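Local coordinates for protein Cfl (Pectobacterium brasiliense, PDB 7A9J) that is a coronafacic acid ligase of the ATP-dependent AMP-binding enzyme family, probably activating a carboxylic acid for amide formation, at residues A209-P219 with L244-Y254; Y334-I344 with L378-T386. The protein carries 1 engineered substitution. All coordinates share one frame; numbering follows the deposited sequence.

Interaction 1 (A209-P219 with L244-Y254)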
loop_
_atom_site.group_PDB
_atom_site.type_symbol
_atom_site.label_atom_id
_atom_site.label_comp_id
_atom_site.label_asym_id
_atom_site.label_seq_id
_atom_site.Cartn_x
_atom_site.Cartn_y
_atom_site.Cartn_z
ATOM N N ALA A 209 4.150 -4.872 13.632
ATOM C CA ALA A 209 3.942 -4.490 12.241
ATOM C C ALA A 209 5.201 -3.876 11.629
ATOM O O ALA A 209 5.495 -4.078 10.436
ATOM C CB ALA A 209 2.778 -3.511 12.144
ATOM N N VAL A 210 5.919 -3.051 12.407
ATOM C CA VAL A 210 7.171 -2.509 11.900
ATOM C C VAL A 210 8.179 -3.630 11.683
ATOM O O VAL A 210 8.941 -3.623 10.694
ATOM C CB VAL A 210 7.720 -1.443 12.889
ATOM C CG1 VAL A 210 9.137 -1.085 12.498
ATOM C CG2 VAL A 210 6.800 -0.166 12.773
ATOM N N ASN A 211 8.206 -4.601 12.607
ATOM C CA ASN A 211 9.113 -5.747 12.469
ATOM C C ASN A 211 8.800 -6.566 11.199
ATOM O O ASN A 211 9.743 -6.993 10.502
ATOM C CB ASN A 211 9.035 -6.661 13.689
ATOM C CG ASN A 211 9.760 -6.081 14.913
ATOM O OD1 ASN A 211 10.527 -5.136 14.802
ATOM N ND2 ASN A 211 9.502 -6.659 16.080
ATOM N N LEU A 212 7.521 -6.722 10.857
ATOM C CA LEU A 212 7.174 -7.332 9.564
ATOM C C LEU A 212 7.701 -6.461 8.431
ATOM O O LEU A 212 8.306 -6.957 7.468
ATOM C CB LEU A 212 5.662 -7.486 9.397
ATOM C CG LEU A 212 5.058 -8.571 10.299
ATOM C CD1 LEU A 212 3.552 -8.371 10.411
ATOM C CD2 LEU A 212 5.386 -9.998 9.687
ATOM N N THR A 213 7.473 -5.152 8.526
ATOM C CA THR A 213 7.837 -4.277 7.418
ATOM C C THR A 213 9.352 -4.228 7.216
ATOM O O THR A 213 9.820 -4.131 6.077
ATOM C CB THR A 213 7.278 -2.854 7.696
ATOM O OG1 THR A 213 5.851 -3.015 7.948
ATOM C CG2 THR A 213 7.488 -1.980 6.467
ATOM N N LYS A 214 10.116 -4.219 8.313
ATOM C CA LYS A 214 11.582 -4.185 8.214
ATOM C C LYS A 214 12.120 -5.263 7.290
ATOM O O LYS A 214 13.033 -4.981 6.505
ATOM C CB LYS A 214 12.247 -4.367 9.586
ATOM C CG LYS A 214 12.234 -3.064 10.379
ATOM C CD LYS A 214 12.683 -3.342 11.861
ATOM C CE LYS A 214 14.017 -3.983 12.032
ATOM N NZ LYS A 214 14.362 -3.934 13.529
ATOM N N VAL A 215 11.529 -6.483 7.338
ATOM C CA VAL A 215 11.959 -7.632 6.497
ATOM C C VAL A 215 11.758 -7.349 5.009
ATOM O O VAL A 215 12.378 -8.002 4.167
ATOM C CB VAL A 215 11.175 -8.952 6.921
ATOM C CG1 VAL A 215 11.608 -10.188 6.082
ATOM C CG2 VAL A 215 11.441 -9.198 8.385
ATOM N N THR A 216 10.868 -6.419 4.661
ATOM C CA THR A 216 10.573 -6.111 3.272
ATOM C C THR A 216 11.359 -4.930 2.729
ATOM O O THR A 216 11.240 -4.639 1.521
ATOM C CB THR A 216 9.072 -5.818 3.052
ATOM O OG1 THR A 216 8.752 -4.507 3.495
ATOM C CG2 THR A 216 8.170 -6.876 3.775
ATOM N N ILE A 217 12.232 -4.319 3.536
ATOM C CA ILE A 217 12.968 -3.160 3.030
ATOM C C ILE A 217 14.427 -3.568 2.902
ATOM O O ILE A 217 15.171 -3.552 3.906
ATOM C CB ILE A 217 12.854 -1.947 3.955
ATOM C CG1 ILE A 217 11.391 -1.605 4.231
ATOM C CG2 ILE A 217 13.662 -0.728 3.297
ATOM C CD1 ILE A 217 11.229 -0.404 5.153
ATOM N N ASN A 218 14.854 -3.851 1.678
ATOM C CA ASN A 218 16.146 -4.498 1.431
ATOM C C ASN A 218 16.826 -3.792 0.267
ATOM O O ASN A 218 16.996 -4.352 -0.820
ATOM C CB ASN A 218 15.960 -6.009 1.173
ATOM C CG ASN A 218 15.289 -6.690 2.295
ATOM O OD1 ASN A 218 15.852 -6.789 3.385
ATOM N ND2 ASN A 218 14.069 -7.234 2.048
ATOM N N PRO A 219 17.314 -2.561 0.495
ATOM C CA PRO A 219 18.105 -1.891 -0.544
ATOM C C PRO A 219 19.372 -2.682 -0.819
ATOM O O PRO A 219 19.906 -3.368 0.054
ATOM C CB PRO A 219 18.455 -0.512 0.081
ATOM C CG PRO A 219 18.175 -0.650 1.569
ATOM C CD PRO A 219 17.277 -1.837 1.784
ATOM N N LEU A 244 4.321 2.565 8.356
ATOM C CA LEU A 244 5.138 1.449 8.758
ATOM C C LEU A 244 6.465 1.459 8.032
ATOM O O LEU A 244 7.489 1.117 8.640
ATOM C CB LEU A 244 4.395 0.145 8.479
ATOM C CG LEU A 244 3.116 -0.069 9.300
ATOM C CD1 LEU A 244 2.502 -1.472 8.880
ATOM C CD2 LEU A 244 3.373 -0.105 10.784
ATOM N N ILE A 245 6.452 1.753 6.734
ATOM C CA ILE A 245 7.706 1.819 5.975
ATOM C C ILE A 245 8.617 2.867 6.581
ATOM O O ILE A 245 9.809 2.632 6.738
ATOM C CB ILE A 245 7.453 2.182 4.508
ATOM C CG1 ILE A 245 6.855 0.956 3.790
ATOM C CG2 ILE A 245 8.746 2.584 3.813
ATOM C CD1 ILE A 245 6.237 1.356 2.418
ATOM N N THR A 246 8.044 4.004 6.930
ATOM C CA THR A 246 8.860 5.104 7.463
ATOM C C THR A 246 9.474 4.728 8.824
ATOM O O THR A 246 10.670 4.935 9.059
ATOM C CB THR A 246 7.979 6.356 7.533
ATOM O OG1 THR A 246 7.514 6.676 6.223
ATOM C CG2 THR A 246 8.822 7.604 8.144
ATOM N N PHE A 247 8.678 4.186 9.752
ATOM C CA PHE A 247 9.220 3.750 11.018
ATOM C C PHE A 247 10.294 2.689 10.802
ATOM O O PHE A 247 11.353 2.718 11.441
ATOM C CB PHE A 247 8.158 3.141 11.952
ATOM C CG PHE A 247 7.100 4.108 12.418
ATOM C CD1 PHE A 247 7.403 5.470 12.708
ATOM C CD2 PHE A 247 5.852 3.641 12.724
ATOM C CE1 PHE A 247 6.388 6.305 13.171
ATOM C CE2 PHE A 247 4.844 4.486 13.173
ATOM C CZ PHE A 247 5.115 5.809 13.454
ATOM N N ALA A 248 10.020 1.736 9.907
ATOM C CA ALA A 248 10.956 0.632 9.733
ATOM C C ALA A 248 12.257 1.109 9.119
ATOM O O ALA A 248 13.325 0.670 9.559
ATOM C CB ALA A 248 10.317 -0.468 8.824
ATOM N N ALA A 249 12.186 2.013 8.128
ATOM C CA ALA A 249 13.400 2.520 7.498
ATOM C C ALA A 249 14.261 3.280 8.510
ATOM O O ALA A 249 15.457 3.063 8.603
ATOM C CB ALA A 249 13.089 3.495 6.350
ATOM N N LEU A 250 13.637 4.178 9.272
ATOM C CA LEU A 250 14.379 4.947 10.275
ATOM C C LEU A 250 14.989 4.034 11.319
ATOM O O LEU A 250 16.154 4.209 11.672
ATOM C CB LEU A 250 13.465 5.998 10.916
ATOM C CG LEU A 250 12.975 7.066 9.932
ATOM C CD1 LEU A 250 11.897 7.967 10.615
ATOM C CD2 LEU A 250 14.157 7.936 9.480
ATOM N N GLN A 251 14.256 3.010 11.766
ATOM C CA GLN A 251 14.812 2.043 12.719
ATOM C C GLN A 251 15.956 1.215 12.148
ATOM O O GLN A 251 16.872 0.849 12.886
ATOM C CB GLN A 251 13.752 1.083 13.213
ATOM C CG GLN A 251 12.864 1.747 14.165
ATOM C CD GLN A 251 11.783 0.736 14.666
ATOM O OE1 GLN A 251 12.043 -0.483 14.847
ATOM N NE2 GLN A 251 10.616 1.238 14.846
ATOM N N LYS A 252 15.992 1.021 10.848
ATOM C CA LYS A 252 17.175 0.402 10.232
ATOM C C LYS A 252 18.289 1.411 9.944
ATOM O O LYS A 252 19.351 1.020 9.428
ATOM C CB LYS A 252 16.716 -0.291 8.933
ATOM C CG LYS A 252 15.803 -1.487 9.228
ATOM C CD LYS A 252 15.364 -2.337 7.952
ATOM C CE LYS A 252 16.512 -3.181 7.525
ATOM N NZ LYS A 252 16.035 -4.051 6.519
ATOM N N GLY A 253 18.080 2.682 10.265
ATOM C CA GLY A 253 19.077 3.725 10.050
ATOM C C GLY A 253 19.139 4.282 8.646
ATOM O O GLY A 253 20.087 5.026 8.333
ATOM N N TYR A 254 18.147 3.984 7.806
ATOM C CA TYR A 254 18.080 4.560 6.473
ATOM C C TYR A 254 17.461 5.941 6.528
ATOM O O TYR A 254 16.730 6.268 7.468
ATOM C CB TYR A 254 17.200 3.669 5.587
ATOM C CG TYR A 254 17.615 2.212 5.491
ATOM C CD1 TYR A 254 18.935 1.842 5.680
ATOM C CD2 TYR A 254 16.652 1.221 5.151
ATOM C CE1 TYR A 254 19.319 0.498 5.576
ATOM C CE2 TYR A 254 17.013 -0.136 5.066
ATOM C CZ TYR A 254 18.357 -0.463 5.249
ATOM O OH TYR A 254 18.767 -1.776 5.161
HETATM O O HOH W 1 10.111 -2.557 15.895
HETATM O O HOH W 2 14.599 -1.934 15.199
HETATM O O HOH W 3 16.780 -2.296 13.159
#
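Leu244 meets helix 203-214 with both methyls. CD2 lies 3.7 Å from Ala209 CB, and CD1 is near the same methyl. Its CB packs against Thr213 OG1. That hydroxyl is turned back on its own helix and donates to Ala209 O, reaching the carbonyl from the face opposite the Thr213 amide. Leu244 also touches the bound indenone acid, so this end of the contact borders the ligand pocket. Ile245 meets Thr213 CG2 through CA and CG1. Phe247 takes Val210 CG2 at its ring edge, close to the ring plane. Val210 is a knob in a hole formed by Leu244, Phe247, Ala248 and Gln251. Its two methyls split the work: CG1, anti to the backbone N (chi1 169°), faces Ala248 and the Gln251 amide, while CG2 faces Phe247. The two helices cross at -71°, with axes 8.5 Å apart, and small Ala248 lies at the crossing. Its CB receives Lys214 CG at 3.6 Å and Ile217 CD1 at 3.8 Å. At the Gln251 side chain, one water bridges OE1 to Lys214 NZ. Lys252 bends at chi3 (76°) and brings NZ to two carbonyls, Ile217 O at 2.8 Å and Lys214 O at 3.1 Å. They belong to the last and first residues of a type I turn, Lys214 to Ile217. Gly253 ends helix 240-251 in a Schellman motif. Tyr254 then turns its ring edge to Ile217 CG2, while Pro219 CG approaches obliquely, 3.7 Å from CZ. Lys252 CB covers one face of this ring.

Interaction 2 (Y334-I344 with L378-T386). With R4Z (6-ethyl-1-oxidanylidene-indene-4-carboxylic acid), chain B.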
loop_
_atom_site.group_PDB
_atom_site.type_symbol
_atom_site.label_atom_id
_atom_site.label_comp_id
_atom_site.label_asym_id
_atom_site.label_seq_id
_atom_site.Cartn_x
_atom_site.Cartn_y
_atom_site.Cartn_z
ATOM N N TYR A 334 2.309 -7.854 0.259
ATOM C CA TYR A 334 0.893 -8.151 0.307
ATOM C C TYR A 334 0.483 -8.016 1.757
ATOM O O TYR A 334 1.047 -8.685 2.614
ATOM C CB TYR A 334 0.660 -9.564 -0.205
ATOM C CG TYR A 334 -0.739 -10.156 -0.107
ATOM C CD1 TYR A 334 -1.236 -10.656 1.099
ATOM C CD2 TYR A 334 -1.521 -10.306 -1.249
ATOM C CE1 TYR A 334 -2.504 -11.299 1.147
ATOM C CE2 TYR A 334 -2.793 -10.891 -1.185
ATOM C CZ TYR A 334 -3.262 -11.408 0.010
ATOM O OH TYR A 334 -4.531 -12.038 0.053
ATOM N N GLY A 335 -0.492 -7.174 2.031
ATOM C CA GLY A 335 -0.856 -6.993 3.427
ATOM C C GLY A 335 -2.042 -6.068 3.516
ATOM O O GLY A 335 -2.515 -5.514 2.510
ATOM N N GLN A 336 -2.535 -5.923 4.745
ATOM C CA GLN A 336 -3.669 -5.027 4.937
ATOM C C GLN A 336 -3.719 -4.617 6.406
ATOM O O GLN A 336 -3.147 -5.271 7.287
ATOM C CB GLN A 336 -4.991 -5.682 4.522
ATOM C CG GLN A 336 -5.327 -6.910 5.318
ATOM C CD GLN A 336 -6.552 -7.646 4.725
ATOM O OE1 GLN A 336 -6.401 -8.554 3.909
ATOM N NE2 GLN A 336 -7.753 -7.218 5.096
ATOM N N THR A 337 -4.470 -3.546 6.654
ATOM C CA THR A 337 -4.519 -2.967 7.999
ATOM C C THR A 337 -4.990 -3.964 9.054
ATOM O O THR A 337 -4.441 -4.006 10.149
ATOM C CB THR A 337 -5.434 -1.741 7.937
ATOM O OG1 THR A 337 -4.850 -0.857 6.959
ATOM C CG2 THR A 337 -5.450 -1.005 9.292
ATOM N N GLU A 338 -6.008 -4.792 8.744
ATOM C CA GLU A 338 -6.498 -5.756 9.743
ATOM C C GLU A 338 -5.435 -6.769 10.152
ATOM O O GLU A 338 -5.496 -7.345 11.234
ATOM C CB GLU A 338 -7.707 -6.490 9.182
ATOM C CG GLU A 338 -8.876 -5.579 8.912
ATOM C CD GLU A 338 -8.930 -4.918 7.505
ATOM O OE1 GLU A 338 -7.900 -4.780 6.763
ATOM O OE2 GLU A 338 -10.075 -4.512 7.163
ATOM N N LEU A 339 -4.458 -7.006 9.307
ATOM C CA LEU A 339 -3.374 -7.927 9.610
ATOM C C LEU A 339 -2.191 -7.201 10.215
ATOM O O LEU A 339 -1.091 -7.758 10.293
ATOM C CB LEU A 339 -2.942 -8.639 8.334
ATOM C CG LEU A 339 -4.075 -9.543 7.895
ATOM C CD1 LEU A 339 -3.691 -10.172 6.565
ATOM C CD2 LEU A 339 -4.319 -10.625 9.009
ATOM N N GLY A 340 -2.388 -5.937 10.581
ATOM C CA GLY A 340 -1.301 -5.200 11.245
ATOM C C GLY A 340 -0.301 -4.596 10.281
ATOM O O GLY A 340 -0.079 -3.375 10.268
ATOM N N GLY A 341 0.253 -5.420 9.422
ATOM C CA GLY A 341 1.215 -4.986 8.454
ATOM C C GLY A 341 1.292 -5.886 7.226
ATOM O O GLY A 341 0.417 -6.675 6.966
ATOM N N PRO A 342 2.335 -5.712 6.444
ATOM C CA PRO A 342 2.682 -6.690 5.397
ATOM C C PRO A 342 2.765 -8.092 6.001
ATOM O O PRO A 342 3.374 -8.315 7.065
ATOM C CB PRO A 342 4.085 -6.244 4.933
ATOM C CG PRO A 342 4.186 -4.791 5.462
ATOM C CD PRO A 342 3.483 -4.858 6.807
ATOM N N VAL A 343 2.236 -9.078 5.263
ATOM C CA VAL A 343 2.362 -10.446 5.762
ATOM C C VAL A 343 3.004 -11.400 4.776
ATOM O O VAL A 343 3.453 -12.466 5.180
ATOM C CB VAL A 343 0.980 -11.006 6.183
ATOM C CG1 VAL A 343 0.520 -10.215 7.453
ATOM C CG2 VAL A 343 -0.064 -10.898 5.044
ATOM N N ILE A 344 2.967 -11.109 3.490
ATOM C CA ILE A 344 3.531 -11.988 2.478
ATOM C C ILE A 344 4.386 -11.118 1.565
ATOM O O ILE A 344 3.970 -10.027 1.168
ATOM C CB ILE A 344 2.418 -12.735 1.700
ATOM C CG1 ILE A 344 1.733 -13.725 2.627
ATOM C CG2 ILE A 344 3.047 -13.484 0.519
ATOM C CD1 ILE A 344 0.318 -14.245 2.108
ATOM N N LEU A 378 -6.854 -18.511 0.640
ATOM C CA LEU A 378 -5.783 -18.150 1.563
ATOM C C LEU A 378 -6.382 -17.505 2.808
ATOM O O LEU A 378 -7.092 -16.492 2.706
ATOM C CB LEU A 378 -4.812 -17.185 0.902
ATOM C CG LEU A 378 -3.757 -16.583 1.778
ATOM C CD1 LEU A 378 -2.920 -17.706 2.343
ATOM C CD2 LEU A 378 -2.950 -15.611 0.890
ATOM N N LEU A 379 -6.100 -18.110 3.960
ATOM C CA LEU A 379 -6.414 -17.583 5.281
ATOM C C LEU A 379 -5.119 -17.226 6.003
ATOM O O LEU A 379 -4.122 -17.940 5.893
ATOM C CB LEU A 379 -7.183 -18.624 6.103
ATOM C CG LEU A 379 -8.350 -19.366 5.443
ATOM C CD1 LEU A 379 -9.086 -20.250 6.437
ATOM C CD2 LEU A 379 -9.254 -18.344 4.862
ATOM N N ILE A 380 -5.120 -16.129 6.759
ATOM C CA ILE A 380 -3.866 -15.621 7.314
ATOM C C ILE A 380 -4.069 -15.249 8.776
ATOM O O ILE A 380 -5.073 -14.626 9.133
ATOM C CB ILE A 380 -3.307 -14.402 6.541
ATOM C CG1 ILE A 380 -3.069 -14.772 5.068
ATOM C CG2 ILE A 380 -1.963 -13.896 7.204
ATOM C CD1 ILE A 380 -2.898 -13.545 4.214
ATOM N N ARG A 381 -3.106 -15.622 9.615
ATOM C CA ARG A 381 -2.986 -15.058 10.944
ATOM C C ARG A 381 -1.632 -14.346 11.070
ATOM O O ARG A 381 -0.591 -14.906 10.702
ATOM C CB ARG A 381 -3.151 -16.158 12.000
ATOM C CG ARG A 381 -3.353 -15.637 13.406
ATOM C CD ARG A 381 -4.156 -16.716 14.195
ATOM N NE ARG A 381 -3.421 -17.977 14.246
ATOM C CZ ARG A 381 -3.925 -19.129 14.680
ATOM N NH1 ARG A 381 -5.178 -19.181 15.108
ATOM N NH2 ARG A 381 -3.168 -20.228 14.689
ATOM N N SER A 382 -1.661 -13.126 11.551
ATOM C CA SER A 382 -0.449 -12.295 11.560
ATOM C C SER A 382 0.145 -12.183 12.970
ATOM O O SER A 382 -0.603 -12.235 13.960
ATOM C CB SER A 382 -0.774 -10.892 11.022
ATOM O OG SER A 382 0.313 -10.005 11.305
ATOM N N PRO A 383 1.480 -12.089 13.101
ATOM C CA PRO A 383 2.063 -11.832 14.429
ATOM C C PRO A 383 1.813 -10.427 14.912
ATOM O O PRO A 383 1.996 -10.156 16.113
ATOM C CB PRO A 383 3.562 -12.095 14.225
ATOM C CG PRO A 383 3.804 -11.666 12.796
ATOM C CD PRO A 383 2.529 -12.181 12.070
ATOM N N ALA A 384 1.397 -9.518 14.030
ATOM C CA ALA A 384 0.973 -8.187 14.459
ATOM C C ALA A 384 -0.533 -8.238 14.678
ATOM O O ALA A 384 -1.327 -8.135 13.738
ATOM C CB ALA A 384 1.394 -7.124 13.456
ATOM N N LYS A 385 -0.912 -8.429 15.926
ATOM C CA LYS A 385 -2.307 -8.569 16.321
ATOM C C LYS A 385 -2.913 -7.209 16.604
ATOM O O LYS A 385 -2.552 -6.548 17.597
ATOM C CB LYS A 385 -2.421 -9.439 17.563
ATOM C CG LYS A 385 -1.637 -10.684 17.483
ATOM C CD LYS A 385 -2.437 -11.720 16.796
ATOM C CE LYS A 385 -1.773 -13.065 16.994
ATOM N NZ LYS A 385 -2.157 -13.809 15.783
ATOM N N THR A 386 -3.874 -6.813 15.777
ATOM C CA THR A 386 -4.665 -5.633 16.089
ATOM C C THR A 386 -5.578 -5.928 17.280
ATOM O O THR A 386 -5.920 -7.075 17.570
ATOM C CB THR A 386 -5.457 -5.187 14.865
ATOM O OG1 THR A 386 -6.298 -6.273 14.441
ATOM C CG2 THR A 386 -4.480 -4.848 13.729
HETATM C C13 R4Z B . -1.109 -2.632 6.322
HETATM C C15 R4Z B . 0.152 -3.447 4.277
HETATM C C02 R4Z B . 1.397 -4.101 2.091
HETATM C C03 R4Z B . 1.395 -3.801 0.729
HETATM C C04 R4Z B . 0.209 -2.854 0.535
HETATM C C05 R4Z B . 0.433 -3.435 2.920
HETATM C C06 R4Z B . -0.330 -2.620 2.046
HETATM C C07 R4Z B . -1.335 -1.830 2.590
HETATM C C08 R4Z B . -2.176 -0.937 1.662
HETATM C C11 R4Z B . -1.579 -1.822 3.963
HETATM C C12 R4Z B . -0.836 -2.631 4.832
HETATM C C14 R4Z B . -0.484 -1.377 6.996
HETATM O O01 R4Z B . 2.180 -4.893 2.548
HETATM O O09 R4Z B . -2.868 -0.032 2.201
HETATM O O10 R4Z B . -2.205 -1.093 0.399
HETATM O O HOH W 4 -3.730 -8.867 13.084
#
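Ile380 is the centre of the tightly packed end. Its CD1 comes to the edge of the Tyr334 ring, 3.8 Å from CE1 and near the ring plane. The same methyl lies 3.9 Å from Ile344 CD1. Val343 meets Ile380 tip to tip, CG2 against CD1, and Leu339 crosses the isoleucine at about a right angle. Leu378 reaches Ile344 in the same tip-to-tip way, CD2 to CD1 at 3.7 Å. The Tyr334 hydroxyl is bonded to Asp408, beyond this apolar group.

Val343 and Ile344 both face Tyr334 in a classic beta bulge. Tyr334 O accepts from both of their amides. The bulge lies where strands 331-335 and 342-346 pair antiparallel. The turn between them begins with Tyr-Gly-Gln-Thr-Glu, the A5 motif of adenylate-forming enzymes, and lines the ligand pocket. Gln336 C is 3.3 Å from C13 of the indenone acid, and Pro342 CB is 3.3 Å from its ketone O01.

Polar bonds take over beyond Leu339. Ser382 OG, anti to its backbone N (chi1 167°), donates to Leu339 O at 2.8 Å, tilted 29° from the carbonyl plane. It also accepts from Ala384 N, which makes an ST turn. The hydroxyl thus has two partners and ties the loop after strand 376-381 to the pocket loop. Gly340 backs onto Ala384 CB.

The far end is looser. Thr386 OG1 makes only a weak bond to Glu338 O, at 3.5 Å. A water bridges the two segments here, donating to Glu338 O and Ala384 O. Gln336 NE2 hydrogen-bonds Glu338 OE1 from above the carboxylate plane, and Lys197 makes a salt bridge to OE2.

Both segments of interaction 1 precede those of interaction 2 in the sequence, and both contacts lie in the AMP-binding enzyme range. Their centres are about 16 Å apart. Interaction 1 joins helices 203-214 and 240-251. Interaction 2 joins the hairpin of strands 331-335 and 342-346 to strand 376-381 and the loop after it. The two contacts touch directly: Thr213 OG1 is 3.2 Å from Pro342 CD, and Ala209 CB is 3.4 Å from Gly340 O. Leu212 also packs on Ser382. Helix 203-214 is thus part of interaction 1 and packs against interaction 2. Leu244 from one and residues 334-337 and 340-342 from the other line the same ligand pocket.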